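Local coordinates for protein PPR (PDB 1MZU) that serves as a photoactive yellow protein light-sensing domain, carrying a 4'-hydroxycinnamic acid chromophore, of a sensor that probably phosphorylates itself on histidine, at residues A[66-71]-A[123-128]. Numbering follows the deposited sequence.
Sequences NFFTEV and YWIFVR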
# COMPACT_ATOMS: atom_id res chain seq x y z
N ASN A 66 -10.89 -2.40 -1.77
CA ASN A 66 -10.32 -1.71 -0.61
C ASN A 66 -9.12 -2.47 -0.03
O ASN A 66 -9.22 -3.65 0.30
CB ASN A 66 -11.40 -1.50 0.46
CG ASN A 66 -11.00 -0.46 1.52
OD1 ASN A 66 -10.11 -0.68 2.35
ND2 ASN A 66 -11.70 0.67 1.51
N PHE A 67 -7.99 -1.75 0.10
CA PHE A 67 -6.74 -2.29 0.64
C PHE A 67 -6.86 -2.77 2.08
O PHE A 67 -6.42 -3.86 2.39
CB PHE A 67 -5.60 -1.23 0.53
CG PHE A 67 -4.23 -1.73 0.95
CD1 PHE A 67 -3.53 -2.67 0.17
CD2 PHE A 67 -3.64 -1.27 2.13
CE1 PHE A 67 -2.26 -3.16 0.57
CE2 PHE A 67 -2.35 -1.75 2.56
CZ PHE A 67 -1.67 -2.69 1.77
N PHE A 68 -7.47 -1.96 2.94
CA PHE A 68 -7.59 -2.29 4.36
C PHE A 68 -8.70 -3.24 4.78
O PHE A 68 -8.48 -4.12 5.62
CB PHE A 68 -7.64 -1.00 5.20
CG PHE A 68 -6.51 -0.06 4.92
CD1 PHE A 68 -5.23 -0.31 5.45
CD2 PHE A 68 -6.69 1.05 4.07
CE1 PHE A 68 -4.12 0.54 5.15
CE2 PHE A 68 -5.60 1.91 3.75
CZ PHE A 68 -4.31 1.66 4.29
N THR A 69 -9.87 -3.12 4.16
CA THR A 69 -11.01 -3.97 4.51
C THR A 69 -11.11 -5.28 3.73
O THR A 69 -11.64 -6.24 4.27
CB THR A 69 -12.36 -3.24 4.38
OG1 THR A 69 -12.59 -2.87 3.02
CG2 THR A 69 -12.38 -1.99 5.26
N GLU A 70 -10.61 -5.29 2.49
CA GLU A 70 -10.68 -6.46 1.60
C GLU A 70 -9.38 -7.17 1.22
O GLU A 70 -9.24 -8.36 1.50
CB GLU A 70 -11.46 -6.12 0.32
CG GLU A 70 -12.90 -5.65 0.54
CD GLU A 70 -13.57 -5.10 -0.71
OE1 GLU A 70 -13.09 -4.08 -1.26
OE2 GLU A 70 -14.59 -5.68 -1.15
N VAL A 71 -8.44 -6.46 0.58
CA VAL A 71 -7.18 -7.06 0.12
C VAL A 71 -6.14 -7.38 1.18
O VAL A 71 -5.55 -8.46 1.17
CB VAL A 71 -6.47 -6.19 -1.00
CG1 VAL A 71 -5.28 -6.94 -1.62
CG2 VAL A 71 -7.46 -5.84 -2.10
N TYR A 123 -3.08 8.58 -2.46
CA TYR A 123 -1.98 8.32 -1.52
C TYR A 123 -1.16 7.11 -1.92
O TYR A 123 -1.67 6.16 -2.50
CB TYR A 123 -2.54 8.10 -0.10
CG TYR A 123 -3.45 9.20 0.40
CD1 TYR A 123 -4.85 9.13 0.21
CD2 TYR A 123 -2.91 10.36 1.00
CE1 TYR A 123 -5.70 10.21 0.59
CE2 TYR A 123 -3.76 11.45 1.39
CZ TYR A 123 -5.14 11.36 1.17
OH TYR A 123 -5.97 12.41 1.52
N TRP A 124 0.11 7.13 -1.53
CA TRP A 124 1.06 6.07 -1.84
C TRP A 124 1.53 5.27 -0.65
O TRP A 124 1.72 5.81 0.45
CB TRP A 124 2.30 6.64 -2.52
CG TRP A 124 2.09 7.06 -3.92
CD1 TRP A 124 1.98 8.33 -4.38
CD2 TRP A 124 1.97 6.21 -5.06
NE1 TRP A 124 1.77 8.34 -5.73
CE2 TRP A 124 1.77 7.05 -6.19
CE3 TRP A 124 2.01 4.81 -5.25
CZ2 TRP A 124 1.60 6.54 -7.49
CZ3 TRP A 124 1.84 4.29 -6.55
CH2 TRP A 124 1.64 5.16 -7.65
N ILE A 125 1.72 3.98 -0.89
CA ILE A 125 2.21 3.04 0.11
C ILE A 125 3.38 2.30 -0.58
O ILE A 125 3.17 1.60 -1.58
CB ILE A 125 1.11 2.00 0.54
CG1 ILE A 125 -0.17 2.72 1.02
CG2 ILE A 125 1.66 1.07 1.63
CD1 ILE A 125 -1.43 1.85 1.13
N PHE A 126 4.59 2.50 -0.06
CA PHE A 126 5.79 1.86 -0.60
C PHE A 126 6.22 0.74 0.32
O PHE A 126 6.22 0.88 1.54
CB PHE A 126 6.93 2.87 -0.79
CG PHE A 126 6.61 3.97 -1.75
CD1 PHE A 126 6.35 3.67 -3.10
CD2 PHE A 126 6.51 5.30 -1.32
CE1 PHE A 126 5.99 4.68 -4.02
CE2 PHE A 126 6.16 6.33 -2.22
CZ PHE A 126 5.89 6.02 -3.58
N VAL A 127 6.56 -0.40 -0.28
CA VAL A 127 6.92 -1.60 0.48
C VAL A 127 8.33 -2.10 0.12
O VAL A 127 8.60 -2.40 -1.04
CB VAL A 127 5.88 -2.74 0.17
CG1 VAL A 127 6.16 -4.00 0.96
CG2 VAL A 127 4.45 -2.28 0.45
N ARG A 128 9.22 -2.22 1.10
CA ARG A 128 10.55 -2.72 0.80
C ARG A 128 11.03 -3.91 1.60
O ARG A 128 10.86 -3.94 2.83
CB ARG A 128 11.61 -1.60 0.72
CG ARG A 128 11.86 -0.78 1.96
CD ARG A 128 12.86 0.35 1.69
NE ARG A 128 12.21 1.53 1.11
CZ ARG A 128 11.50 2.43 1.79
NH1 ARG A 128 11.33 2.30 3.11
NH2 ARG A 128 10.93 3.45 1.16
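The CD1 methyl of Ile-125 meets two phenylalanine rings of helix 67-71. It lies 4.0 Å from CD2 of Phe-67, with CE2 of that ring equally near, and 4.3 Å from CZ of Phe-68. The approach to each ring is oblique, which supports apolar packing but not a defined CH-pi geometry. Only 95 Å² is buried, and the nearest CA atoms, of Phe-67 and Ile-125, stand 10.4 Å apart: the side chains alone span the gap.

Phe-67 points its CB toward the strand, and with CG opposite its backbone N (chi1 -175°) the ring lies beside the Ile-125 methyl, brought forward by an extended tail (chi2 165°). The rings also touch: CD2 of Phe-67 sits 3.5 Å above the Phe-68 plane, displaced to the rim, and CE1 of Phe-68 lies at the Phe-67 edge. Phe-80 of helix 78-89 touches both Phe-68 and Ile-125, and Phe-67 continues onto Ile-36 and Val-38.

The helix that carries both rings is capped by Asn-66, whose OD1 accepts from Thr-69 N at 3.0 Å, nearly straight at 166° although the donor stands above the carbonyl plane, and more weakly from Phe-68 N. Asn-66 N donates to Glu-70 OE1, and Asn-66 O receives both Glu-70 N and Val-71 N, the latter closing a pi-type turn.

Val-71 lines the chromophore pocket, and the Phe-67 side chain is about 4 Å from 4'-hydroxycinnamic acid. The contact joins a short helix beside the chromophore to the central strand of the five-stranded antiparallel sheet, in the 2-1-5-4-3 order of the PAS fold.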